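Local coordinates for protein acetylserotonin O-methyltransferase (Homo sapiens, PDB 4A6D) that catalyses the final step of melatonin synthesis, methylating N-acetylserotonin with S-adenosyl-L-methionine as a homodimeric enzyme, at residues Q155-L160 with W216-H221; G191-E196 with L247-R252; A27-G32 with S101-L106; F135-E140 with I146-G151. All blocks are in the same frame, centred on the assembly; numbering follows the deposited sequence. Where two conformers were deposited one is given.

Overall arrangement
Followed from the N terminus, the chain first closes contact 3, where the end of helix 7-31 meets the start of helix 103-117 across a long loop and so joins the N-terminal dimerisation region to helix 103-117, which packs against helix 150-161 of the methyltransferase domain. Contact 4 comes next, a short local closure around helix 142-146. The remaining two cross: their segments alternate along the chain, contact 1 tying helix 150-161 to helix 212-221 and contact 2 tying helix 192-200 to strand 247-251. Helix 150-161 is shared by contacts 1 and 4. Contacts 1, 2 and 4 all reach S-adenosylmethionine; contact 3 does not, and its centre lies about 24 Å from that of contact 2, on the other side of the chain's centre.

Contact 1: residues Q155-L160 with W216-H221; sequences QFMQAL and WTAKQH. With SAM (S-adenosylmethionine), chain D.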
# COMPACT_ATOMS: atom_id res chain seq x y z
N GLN A 155 17.71 -13.70 -0.22
CA GLN A 155 16.80 -12.65 0.24
C GLN A 155 15.58 -13.22 0.97
O GLN A 155 15.27 -12.75 2.07
CB GLN A 155 16.43 -11.64 -0.89
CG GLN A 155 15.24 -10.71 -0.61
CD GLN A 155 15.54 -9.48 0.24
OE1 GLN A 155 15.48 -8.34 -0.25
NE2 GLN A 155 15.78 -9.66 1.54
N PHE A 156 14.91 -14.25 0.40
CA PHE A 156 13.76 -14.90 1.04
C PHE A 156 14.16 -15.41 2.44
O PHE A 156 13.47 -15.13 3.43
CB PHE A 156 13.22 -16.06 0.17
CG PHE A 156 11.99 -16.74 0.72
CD1 PHE A 156 10.72 -16.20 0.51
CD2 PHE A 156 12.09 -17.90 1.49
CE1 PHE A 156 9.58 -16.82 1.04
CE2 PHE A 156 10.95 -18.53 2.03
CZ PHE A 156 9.70 -17.99 1.79
N MET A 157 15.29 -16.14 2.50
CA MET A 157 15.86 -16.74 3.71
C MET A 157 16.23 -15.72 4.77
O MET A 157 15.99 -15.96 5.96
CB MET A 157 17.07 -17.58 3.35
CG MET A 157 16.70 -18.92 2.75
SD MET A 157 18.16 -19.86 2.24
CE MET A 157 18.95 -20.14 3.86
N GLN A 158 16.81 -14.56 4.34
CA GLN A 158 17.20 -13.48 5.24
C GLN A 158 15.94 -12.82 5.77
O GLN A 158 15.90 -12.43 6.93
CB GLN A 158 18.03 -12.43 4.49
CG GLN A 158 19.46 -12.81 4.09
CD GLN A 158 20.02 -11.77 3.12
OE1 GLN A 158 19.39 -11.40 2.12
NE2 GLN A 158 21.20 -11.24 3.42
N ALA A 159 14.91 -12.70 4.91
CA ALA A 159 13.63 -12.05 5.22
C ALA A 159 12.88 -12.80 6.29
O ALA A 159 12.51 -12.21 7.31
CB ALA A 159 12.78 -11.90 3.96
N LEU A 160 12.72 -14.11 6.09
CA LEU A 160 12.00 -14.98 7.02
C LEU A 160 12.58 -15.16 8.42
O LEU A 160 11.80 -15.27 9.37
CB LEU A 160 11.55 -16.30 6.35
CG LEU A 160 10.19 -16.16 5.61
CD1 LEU A 160 10.32 -15.42 4.28
CD2 LEU A 160 9.55 -17.48 5.39
N TRP A 216 22.34 -25.57 1.65
CA TRP A 216 23.62 -25.13 1.09
C TRP A 216 23.80 -23.65 1.34
O TRP A 216 24.82 -23.26 1.89
CB TRP A 216 23.73 -25.52 -0.39
CG TRP A 216 25.03 -25.18 -1.06
CD1 TRP A 216 25.29 -24.08 -1.84
CD2 TRP A 216 26.23 -25.97 -1.09
NE1 TRP A 216 26.57 -24.15 -2.35
CE2 TRP A 216 27.18 -25.29 -1.89
CE3 TRP A 216 26.60 -27.21 -0.52
CZ2 TRP A 216 28.47 -25.79 -2.12
CZ3 TRP A 216 27.87 -27.71 -0.76
CH2 TRP A 216 28.80 -27.00 -1.54
N THR A 217 22.76 -22.84 1.02
CA THR A 217 22.74 -21.39 1.23
C THR A 217 22.88 -21.05 2.73
O THR A 217 23.63 -20.13 3.08
CB THR A 217 21.47 -20.77 0.62
OG1 THR A 217 21.39 -21.12 -0.76
CG2 THR A 217 21.42 -19.27 0.75
N ALA A 218 22.17 -21.79 3.61
CA ALA A 218 22.22 -21.62 5.06
C ALA A 218 23.64 -21.78 5.61
O ALA A 218 24.10 -20.94 6.37
CB ALA A 218 21.26 -22.58 5.75
N LYS A 219 24.35 -22.84 5.16
CA LYS A 219 25.73 -23.11 5.59
C LYS A 219 26.73 -22.11 5.00
O LYS A 219 27.70 -21.76 5.67
CB LYS A 219 26.11 -24.56 5.29
CG LYS A 219 25.26 -25.55 6.08
CD LYS A 219 25.53 -27.01 5.72
CE LYS A 219 26.37 -27.71 6.76
NZ LYS A 219 25.63 -27.91 8.03
N GLN A 220 26.48 -21.62 3.78
CA GLN A 220 27.34 -20.66 3.08
C GLN A 220 27.21 -19.21 3.56
O GLN A 220 28.17 -18.46 3.43
CB GLN A 220 27.09 -20.71 1.57
CG GLN A 220 27.72 -21.91 0.86
CD GLN A 220 27.73 -21.77 -0.65
OE1 GLN A 220 28.63 -22.29 -1.33
NE2 GLN A 220 26.73 -21.11 -1.23
N HIS A 221 26.04 -18.82 4.08
CA HIS A 221 25.79 -17.43 4.50
C HIS A 221 25.52 -17.18 6.00
O HIS A 221 25.46 -16.02 6.41
CB HIS A 221 24.73 -16.78 3.60
CG HIS A 221 25.18 -16.63 2.17
ND1 HIS A 221 25.14 -17.70 1.28
CD2 HIS A 221 25.68 -15.55 1.53
CE1 HIS A 221 25.61 -17.23 0.14
NE2 HIS A 221 25.95 -15.95 0.24
N SAM D . 10.24 -22.28 9.13
CA SAM D . 10.84 -21.05 8.56
C SAM D . 10.38 -19.71 9.15
O SAM D . 9.26 -19.65 9.63
OXT SAM D . 11.09 -18.65 9.16
CB SAM D . 10.66 -21.13 7.07
CG SAM D . 9.21 -20.98 6.61
SD SAM D . 9.19 -20.98 4.78
CE SAM D . 7.60 -20.32 4.48
C5' SAM D . 8.74 -22.70 4.36
C4' SAM D . 10.06 -23.48 4.39
O4' SAM D . 9.72 -24.78 3.95
C3' SAM D . 11.13 -22.91 3.38
O3' SAM D . 12.40 -22.72 4.02
C2' SAM D . 11.13 -23.99 2.24
O2' SAM D . 12.33 -24.18 1.51
C1' SAM D . 10.76 -25.25 3.05
N9 SAM D . 10.21 -26.33 2.20
C8 SAM D . 9.23 -26.19 1.21
N7 SAM D . 8.98 -27.34 0.67
C5 SAM D . 9.82 -28.30 1.22
C6 SAM D . 10.05 -29.68 1.05
N6 SAM D . 9.27 -30.36 0.17
N1 SAM D . 10.98 -30.33 1.84
C2 SAM D . 11.75 -29.66 2.70
N3 SAM D . 11.57 -28.34 2.88
C4 SAM D . 10.61 -27.65 2.23
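A buried helix-helix packing contact joins Met157 of helix 150-161 to Thr217 and Ala218 of helix 212-221, beside the cofactor pocket of the Rossmann-like methyltransferase fold. Helix 212-221 is the connection of a beta-alpha-beta crossover between strands 205-210 and 230-234, so Met157 joins the helix beside the cofactor to a helix packed on the Rossmann-like sheet. Of segment 155-160, Met157 alone reaches the other segment: SD lies 3.6 Å from Thr217 CG2. The chain is extended as far as SD and then turns at chi3 (65°), which brings the terminal CE 3.6 Å from Ala218 N and 3.9 Å from Ala218 CB. Thr217 presents its methyl to the sulfur, while OG1 is hydrogen-bonded to Glu213 O one turn back in its own helix. An alanine in place of Met157 would remove SD and CE and would probably leave a gap in front of Thr217 CG2 and Ala218. On another side of helix 150-161, Leu160 CD1 sits 3.5 Å above the centre of the Phe156 ring, and SAM SD faces that ring's edge. The other branch, Leu160 CD2, comes 3.6 Å from SAM CE, the methyl carbon to be transferred.

Contact 2: residues G191-E196 with L247-R252; sequences GALAKE and LYILAR. With SAM (S-adenosylmethionine), chain D.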
# COMPACT_ATOMS: atom_id res chain seq x y z
N GLY A 191 17.73 -21.57 9.89
CA GLY A 191 17.89 -22.11 11.24
C GLY A 191 17.80 -21.11 12.38
O GLY A 191 18.28 -21.40 13.48
N ALA A 192 17.19 -19.93 12.13
CA ALA A 192 17.03 -18.86 13.11
C ALA A 192 16.23 -19.32 14.33
O ALA A 192 16.69 -19.17 15.47
CB ALA A 192 16.37 -17.66 12.47
N LEU A 193 15.06 -19.95 14.09
CA LEU A 193 14.20 -20.48 15.14
C LEU A 193 14.93 -21.57 15.94
O LEU A 193 14.87 -21.57 17.16
CB LEU A 193 12.87 -20.97 14.53
CG LEU A 193 11.67 -21.11 15.48
CD1 LEU A 193 11.32 -19.77 16.17
CD2 LEU A 193 10.48 -21.65 14.75
N ALA A 194 15.69 -22.45 15.24
CA ALA A 194 16.47 -23.51 15.88
C ALA A 194 17.57 -22.93 16.76
O ALA A 194 17.78 -23.45 17.84
CB ALA A 194 17.07 -24.41 14.82
N LYS A 195 18.24 -21.85 16.33
CA LYS A 195 19.28 -21.17 17.11
C LYS A 195 18.68 -20.67 18.42
O LYS A 195 19.29 -20.86 19.48
CB LYS A 195 19.89 -19.99 16.32
CG LYS A 195 21.18 -20.33 15.56
CD LYS A 195 21.52 -19.26 14.49
CE LYS A 195 23.00 -19.14 14.18
NZ LYS A 195 23.26 -18.37 12.94
N GLU A 196 17.46 -20.11 18.36
CA GLU A 196 16.71 -19.59 19.51
C GLU A 196 16.29 -20.72 20.41
O GLU A 196 16.45 -20.64 21.63
CB GLU A 196 15.49 -18.77 19.04
CG GLU A 196 14.60 -18.26 20.16
CD GLU A 196 15.11 -17.07 20.94
OE1 GLU A 196 15.21 -15.97 20.35
OE2 GLU A 196 15.34 -17.22 22.16
N LEU A 247 10.25 -34.29 18.84
CA LEU A 247 9.40 -33.15 18.44
C LEU A 247 9.70 -32.70 17.02
O LEU A 247 10.86 -32.43 16.67
CB LEU A 247 9.56 -31.98 19.42
CG LEU A 247 8.77 -30.71 19.16
CD1 LEU A 247 7.31 -30.88 19.49
CD2 LEU A 247 9.35 -29.55 19.94
N TYR A 248 8.64 -32.59 16.20
CA TYR A 248 8.73 -32.01 14.86
C TYR A 248 8.09 -30.62 14.90
O TYR A 248 6.98 -30.48 15.41
CB TYR A 248 8.07 -32.93 13.81
CG TYR A 248 8.87 -34.21 13.62
CD1 TYR A 248 9.93 -34.27 12.72
CD2 TYR A 248 8.62 -35.34 14.41
CE1 TYR A 248 10.71 -35.41 12.59
CE2 TYR A 248 9.40 -36.50 14.28
CZ TYR A 248 10.44 -36.52 13.38
OH TYR A 248 11.18 -37.66 13.20
N ILE A 249 8.83 -29.58 14.46
CA ILE A 249 8.35 -28.19 14.46
C ILE A 249 7.96 -27.78 13.05
O ILE A 249 8.76 -27.94 12.13
CB ILE A 249 9.40 -27.20 15.06
CG1 ILE A 249 9.92 -27.69 16.45
CG2 ILE A 249 8.86 -25.75 15.10
CD1 ILE A 249 11.10 -26.84 17.09
N LEU A 250 6.74 -27.27 12.87
CA LEU A 250 6.29 -26.78 11.55
C LEU A 250 5.94 -25.29 11.68
O LEU A 250 4.81 -24.95 12.09
CB LEU A 250 5.10 -27.57 10.98
CG LEU A 250 5.33 -28.97 10.41
CD1 LEU A 250 4.00 -29.61 10.06
CD2 LEU A 250 6.15 -28.93 9.14
N ALA A 251 6.93 -24.40 11.46
CA ALA A 251 6.73 -22.93 11.57
C ALA A 251 6.57 -22.38 10.16
O ALA A 251 7.47 -22.53 9.32
CB ALA A 251 7.90 -22.26 12.27
N ARG A 252 5.38 -21.83 9.87
CA ARG A 252 5.00 -21.26 8.58
C ARG A 252 5.18 -22.25 7.42
O ARG A 252 5.63 -21.88 6.34
CB ARG A 252 5.71 -19.92 8.31
CG ARG A 252 5.26 -18.77 9.22
CD ARG A 252 6.49 -18.05 9.66
NE ARG A 252 6.58 -16.70 9.11
CZ ARG A 252 7.70 -16.00 9.00
NH1 ARG A 252 8.86 -16.54 9.32
NH2 ARG A 252 7.66 -14.76 8.53
N SAM D . 10.24 -22.28 9.13
CA SAM D . 10.84 -21.05 8.56
C SAM D . 10.38 -19.71 9.15
O SAM D . 9.26 -19.65 9.63
OXT SAM D . 11.09 -18.65 9.16
CB SAM D . 10.66 -21.13 7.07
CG SAM D . 9.21 -20.98 6.61
SD SAM D . 9.19 -20.98 4.78
CE SAM D . 7.60 -20.32 4.48
C5' SAM D . 8.74 -22.70 4.36
C4' SAM D . 10.06 -23.48 4.39
O4' SAM D . 9.72 -24.78 3.95
C3' SAM D . 11.13 -22.91 3.38
O3' SAM D . 12.40 -22.72 4.02
C2' SAM D . 11.13 -23.99 2.24
O2' SAM D . 12.33 -24.18 1.51
C1' SAM D . 10.76 -25.25 3.05
N9 SAM D . 10.21 -26.33 2.20
C8 SAM D . 9.23 -26.19 1.21
N7 SAM D . 8.98 -27.34 0.67
C5 SAM D . 9.82 -28.30 1.22
C6 SAM D . 10.05 -29.68 1.05
N6 SAM D . 9.27 -30.36 0.17
N1 SAM D . 10.98 -30.33 1.84
C2 SAM D . 11.75 -29.66 2.70
N3 SAM D . 11.57 -28.34 2.88
C4 SAM D . 10.61 -27.65 2.23
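Leu193, on the first turn of helix 192-200, points its CD2 methyl at strand 247-251 and meets Ala251 CB at 3.6 Å, with Ile249 CG2 more distant at 4.4 Å. Ile249 and Ala251 are two residues apart, so both face the helix, which packs on the sheet in the manner of a Rossmann-like methyltransferase. Leu193 holds CG roughly opposite its own backbone N (chi1 -159°), a setting that lowers CD2 onto the strand; Trp164 and Leu172 of helix 164-173 also touch this side chain. Where the strand ends, Ala251 O accepts a hydrogen bond from the amino group of the cofactor, SAM N, at 2.8 Å. Arg252 then leaves the strand with positive phi, and its side chain bends at chi2 (136°) and chi3 (112°), curling round the cofactor carboxylate. CD passes 3.2 Å from SAM O, and NH1 donates to that oxygen at 3.2 Å while also bonding Leu160 O; SAM OXT lies 3.1 Å from NH1, at the guanidinium edge. A leucine in place of Arg252 would probably leave the carboxylate without its positive mate. Carbonyl beside amino group and guanidinium beside carboxylate suit a zwitterion, so the strand end probably helps orient the methionine part.

Contact 3: residues A27-G32 with S101-L106; sequences AACELG and SQCSML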
# COMPACT_ATOMS: atom_id res chain seq x y z
N ALA A 27 11.35 1.79 0.34
CA ALA A 27 12.37 2.56 -0.37
C ALA A 27 13.39 3.14 0.59
O ALA A 27 14.57 3.16 0.26
CB ALA A 27 11.75 3.66 -1.20
N ALA A 28 12.95 3.57 1.77
CA ALA A 28 13.86 4.08 2.80
C ALA A 28 14.78 2.93 3.24
O ALA A 28 15.97 3.17 3.46
CB ALA A 28 13.07 4.60 3.99
N CYS A 29 14.24 1.68 3.31
CA CYS A 29 14.99 0.46 3.65
C CYS A 29 15.96 0.10 2.52
O CYS A 29 17.15 -0.08 2.78
CB CYS A 29 14.06 -0.71 3.97
SG CYS A 29 13.42 -0.70 5.66
N GLU A 30 15.46 0.04 1.26
CA GLU A 30 16.25 -0.24 0.07
C GLU A 30 17.41 0.78 -0.11
O GLU A 30 18.51 0.38 -0.50
CB GLU A 30 15.35 -0.34 -1.20
CG GLU A 30 16.13 -0.32 -2.53
CD GLU A 30 15.64 -1.12 -3.73
OE1 GLU A 30 14.98 -2.17 -3.54
OE2 GLU A 30 15.97 -0.72 -4.87
N LEU A 31 17.18 2.07 0.20
CA LEU A 31 18.21 3.11 0.07
C LEU A 31 19.24 3.15 1.21
O LEU A 31 20.31 3.75 1.05
CB LEU A 31 17.59 4.48 -0.18
CG LEU A 31 16.99 4.69 -1.55
CD1 LEU A 31 15.88 5.72 -1.48
CD2 LEU A 31 18.04 5.12 -2.55
N GLY A 32 18.93 2.47 2.31
CA GLY A 32 19.79 2.37 3.49
C GLY A 32 19.86 3.62 4.36
O GLY A 32 20.84 3.80 5.09
N SER A 101 16.12 -6.36 13.75
CA SER A 101 16.03 -5.78 12.40
C SER A 101 14.94 -6.44 11.55
O SER A 101 14.87 -7.66 11.50
CB SER A 101 17.37 -5.91 11.69
OG SER A 101 17.41 -5.15 10.49
N GLN A 102 14.11 -5.63 10.88
CA GLN A 102 13.03 -6.14 10.03
C GLN A 102 13.23 -5.79 8.56
O GLN A 102 12.39 -6.13 7.73
CB GLN A 102 11.64 -5.75 10.58
CG GLN A 102 11.33 -6.31 11.98
CD GLN A 102 11.33 -7.82 12.08
OE1 GLN A 102 10.63 -8.54 11.34
NE2 GLN A 102 12.12 -8.35 13.01
N CYS A 103 14.41 -5.21 8.25
CA CYS A 103 14.92 -4.75 6.95
C CYS A 103 14.66 -5.64 5.77
O CYS A 103 14.05 -5.19 4.80
CB CYS A 103 16.41 -4.46 7.05
SG CYS A 103 16.81 -2.81 7.64
N SER A 104 15.23 -6.87 5.80
CA SER A 104 15.17 -7.86 4.72
C SER A 104 13.76 -8.30 4.36
O SER A 104 13.50 -8.55 3.19
CB SER A 104 16.12 -9.02 5.00
OG SER A 104 17.45 -8.54 4.94
N MET A 105 12.86 -8.36 5.36
CA MET A 105 11.45 -8.71 5.15
C MET A 105 10.76 -7.56 4.43
O MET A 105 10.01 -7.80 3.48
CB MET A 105 10.75 -9.07 6.48
CG MET A 105 9.32 -9.56 6.30
SD MET A 105 9.21 -11.06 5.28
CE MET A 105 7.58 -10.90 4.63
N LEU A 106 11.02 -6.31 4.87
CA LEU A 106 10.46 -5.09 4.29
C LEU A 106 10.86 -4.95 2.82
O LEU A 106 9.99 -4.82 1.97
CB LEU A 106 10.83 -3.87 5.12
CG LEU A 106 10.23 -3.84 6.52
CD1 LEU A 106 10.64 -2.59 7.23
CD2 LEU A 106 8.73 -3.94 6.50
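The carbonyl oxygen of Gln102 is gripped from within its own helix by Leu106 N at 3.2 Å and, more weakly, by Met105 N at 3.3 Å. Gln102 is the N-cap residue, and this first turn of helix 103-117 sets Cys103 and Leu106 against Cys29 of helix 7-31. Cys29 carries its side of the contact alone: SG lies beside its backbone N (chi1 -82°) and extends between the two helices. There it meets Leu106 CD1 at 3.7 Å and Leu106 CB at 4.1 Å. Cys103 SG stands 4.5 Å from Cys29 SG, too far for a disulfide, so the sulfurs meet as apolar neighbours. Leu94 of helix 88-94 touches both Cys29 and Leu106, closing one side of this buried patch. Just beyond, helix 7-31 ends in a Schellman motif at Gly32, which has positive phi. Glu30, one residue after Cys29, forms salt bridges with Arg111 of its own chain and Arg125 of the second subunit, and Leu106 also packs on Ala16 of that subunit. Such interlocked helices, packed within one subunit and against its partner, are characteristic of the dimerisation region of cation-independent O-methyltransferases.

Contact 4: residues F135-E140 with I146-G151; sequences FGVPAE and IYRSEG. With SAM (S-adenosylmethionine), chain D.
Phe135, the first residue of segment 135-140, offers one face of its ring to the guanidinium of Arg148. The two flat groups form an offset stack, their centres 4.3 Å apart and their planes inclined by 23°. The approach is closest over the CD1-CE1 side of that face, where Arg148 NH2 lies 3.4 Å from both CD1 and CE1 of Phe135, while Arg148 NE sits 3.8 Å above the ring plane toward its rim. Arg148 CZ is displaced 34° from the ring normal, so the cation-pi interaction is off-centre. Cys116 and Arg115 of helix 103-117 also touch Phe135. Gly136 follows with positive phi and turns the chain into the loop that leads to helix 142-146. That short helix and the turn after it form part of the helical wall of the cofactor pocket in this class I-like methyltransferase domain: next to Arg148, Tyr147 OH donates a hydrogen bond of 2.7 Å to the ribose hydroxyl SAM O2', which lies at the edge of the tyrosine ring and in its plane. Val137 brings its two methyls against the aliphatic part of Arg148, CG2 being 3.9 Å from CD and CG1 4.2 Å from CB. The arginine leaves its backbone with CG between N and the carbonyl carbon (chi1 44°) and then runs extended to NE, passing Val137 at about a right angle on its way to the ring. Val137 also packs on Ala145, and Arg148 NH1 forms a long, weak ion pair with Glu152 OE1.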
# COMPACT_ATOMS: atom_id res chain seq x y z
N PHE A 135 5.53 -12.52 -12.56
CA PHE A 135 6.95 -12.70 -12.84
C PHE A 135 7.30 -13.49 -14.10
O PHE A 135 8.48 -13.55 -14.46
CB PHE A 135 7.66 -13.30 -11.61
CG PHE A 135 7.51 -12.48 -10.34
CD1 PHE A 135 8.25 -11.32 -10.16
CD2 PHE A 135 6.66 -12.89 -9.32
CE1 PHE A 135 8.12 -10.57 -8.98
CE2 PHE A 135 6.54 -12.15 -8.14
CZ PHE A 135 7.27 -10.99 -7.98
N GLY A 136 6.29 -14.09 -14.74
CA GLY A 136 6.47 -14.93 -15.92
C GLY A 136 6.98 -16.33 -15.57
O GLY A 136 7.06 -17.21 -16.44
N VAL A 137 7.30 -16.53 -14.28
CA VAL A 137 7.85 -17.76 -13.71
C VAL A 137 6.76 -18.81 -13.36
O VAL A 137 5.88 -18.53 -12.53
CB VAL A 137 8.79 -17.42 -12.50
CG1 VAL A 137 9.22 -18.67 -11.74
CG2 VAL A 137 10.02 -16.63 -12.97
N PRO A 138 6.85 -20.04 -13.96
CA PRO A 138 5.88 -21.11 -13.62
C PRO A 138 5.92 -21.51 -12.14
O PRO A 138 7.01 -21.71 -11.57
CB PRO A 138 6.28 -22.27 -14.55
CG PRO A 138 7.12 -21.64 -15.63
CD PRO A 138 7.85 -20.53 -14.94
N ALA A 139 4.74 -21.60 -11.51
CA ALA A 139 4.57 -21.93 -10.09
C ALA A 139 3.97 -23.31 -9.81
O ALA A 139 3.47 -23.53 -8.70
CB ALA A 139 3.76 -20.84 -9.39
N GLU A 140 4.05 -24.26 -10.78
CA GLU A 140 3.51 -25.63 -10.63
C GLU A 140 4.09 -26.41 -9.42
O GLU A 140 3.44 -27.30 -8.86
CB GLU A 140 3.60 -26.42 -11.94
CG GLU A 140 2.63 -25.92 -13.00
CD GLU A 140 2.56 -26.75 -14.27
OE1 GLU A 140 2.36 -27.98 -14.17
OE2 GLU A 140 2.69 -26.16 -15.37
N ILE A 146 9.20 -19.32 -5.91
CA ILE A 146 9.65 -18.51 -4.76
C ILE A 146 11.20 -18.32 -4.80
O ILE A 146 11.67 -17.21 -4.54
CB ILE A 146 9.12 -19.11 -3.41
CG1 ILE A 146 7.58 -18.99 -3.32
CG2 ILE A 146 9.81 -18.48 -2.19
CD1 ILE A 146 6.91 -19.78 -2.21
N TYR A 147 11.98 -19.39 -5.13
CA TYR A 147 13.45 -19.32 -5.25
C TYR A 147 13.84 -19.31 -6.75
O TYR A 147 14.61 -20.17 -7.21
CB TYR A 147 14.15 -20.46 -4.49
CG TYR A 147 13.67 -20.75 -3.08
CD1 TYR A 147 13.49 -19.72 -2.17
CD2 TYR A 147 13.50 -22.05 -2.64
CE1 TYR A 147 13.09 -19.98 -0.86
CE2 TYR A 147 13.10 -22.33 -1.33
CZ TYR A 147 12.90 -21.29 -0.44
OH TYR A 147 12.51 -21.55 0.85
N ARG A 148 13.31 -18.33 -7.50
CA ARG A 148 13.54 -18.17 -8.94
C ARG A 148 15.01 -17.85 -9.33
O ARG A 148 15.35 -17.94 -10.51
CB ARG A 148 12.50 -17.23 -9.60
CG ARG A 148 12.15 -15.96 -8.83
CD ARG A 148 11.07 -15.16 -9.54
NE ARG A 148 10.89 -13.83 -8.95
CZ ARG A 148 11.54 -12.73 -9.33
NH1 ARG A 148 12.43 -12.79 -10.32
NH2 ARG A 148 11.32 -11.58 -8.71
N SER A 149 15.87 -17.51 -8.32
CA SER A 149 17.32 -17.25 -8.44
C SER A 149 18.05 -17.40 -7.07
O SER A 149 17.39 -17.38 -6.02
CB SER A 149 17.60 -15.88 -9.07
OG SER A 149 17.90 -14.86 -8.13
N GLU A 150 19.40 -17.56 -7.10
CA GLU A 150 20.25 -17.70 -5.90
C GLU A 150 20.14 -16.50 -4.95
O GLU A 150 19.88 -16.69 -3.75
CB GLU A 150 21.71 -17.96 -6.30
CG GLU A 150 22.03 -19.43 -6.50
CD GLU A 150 22.81 -20.09 -5.37
OE1 GLU A 150 22.44 -19.90 -4.19
OE2 GLU A 150 23.79 -20.81 -5.68
N GLY A 151 20.29 -15.28 -5.49
CA GLY A 151 20.18 -14.03 -4.75
C GLY A 151 18.79 -13.79 -4.20
O GLY A 151 18.62 -13.12 -3.17
N SAM D . 10.24 -22.28 9.13
CA SAM D . 10.84 -21.05 8.56
C SAM D . 10.38 -19.71 9.15
O SAM D . 9.26 -19.65 9.63
OXT SAM D . 11.09 -18.65 9.16
CB SAM D . 10.66 -21.13 7.07
CG SAM D . 9.21 -20.98 6.61
SD SAM D . 9.19 -20.98 4.78
CE SAM D . 7.60 -20.32 4.48
C5' SAM D . 8.74 -22.70 4.36
C4' SAM D . 10.06 -23.48 4.39
O4' SAM D . 9.72 -24.78 3.95
C3' SAM D . 11.13 -22.91 3.38
O3' SAM D . 12.40 -22.72 4.02
C2' SAM D . 11.13 -23.99 2.24
O2' SAM D . 12.33 -24.18 1.51
C1' SAM D . 10.76 -25.25 3.05
N9 SAM D . 10.21 -26.33 2.20
C8 SAM D . 9.23 -26.19 1.21
N7 SAM D . 8.98 -27.34 0.67
C5 SAM D . 9.82 -28.30 1.22
C6 SAM D . 10.05 -29.68 1.05
N6 SAM D . 9.27 -30.36 0.17
N1 SAM D . 10.98 -30.33 1.84
C2 SAM D . 11.75 -29.66 2.70
N3 SAM D . 11.57 -28.34 2.88
C4 SAM D . 10.61 -27.65 2.23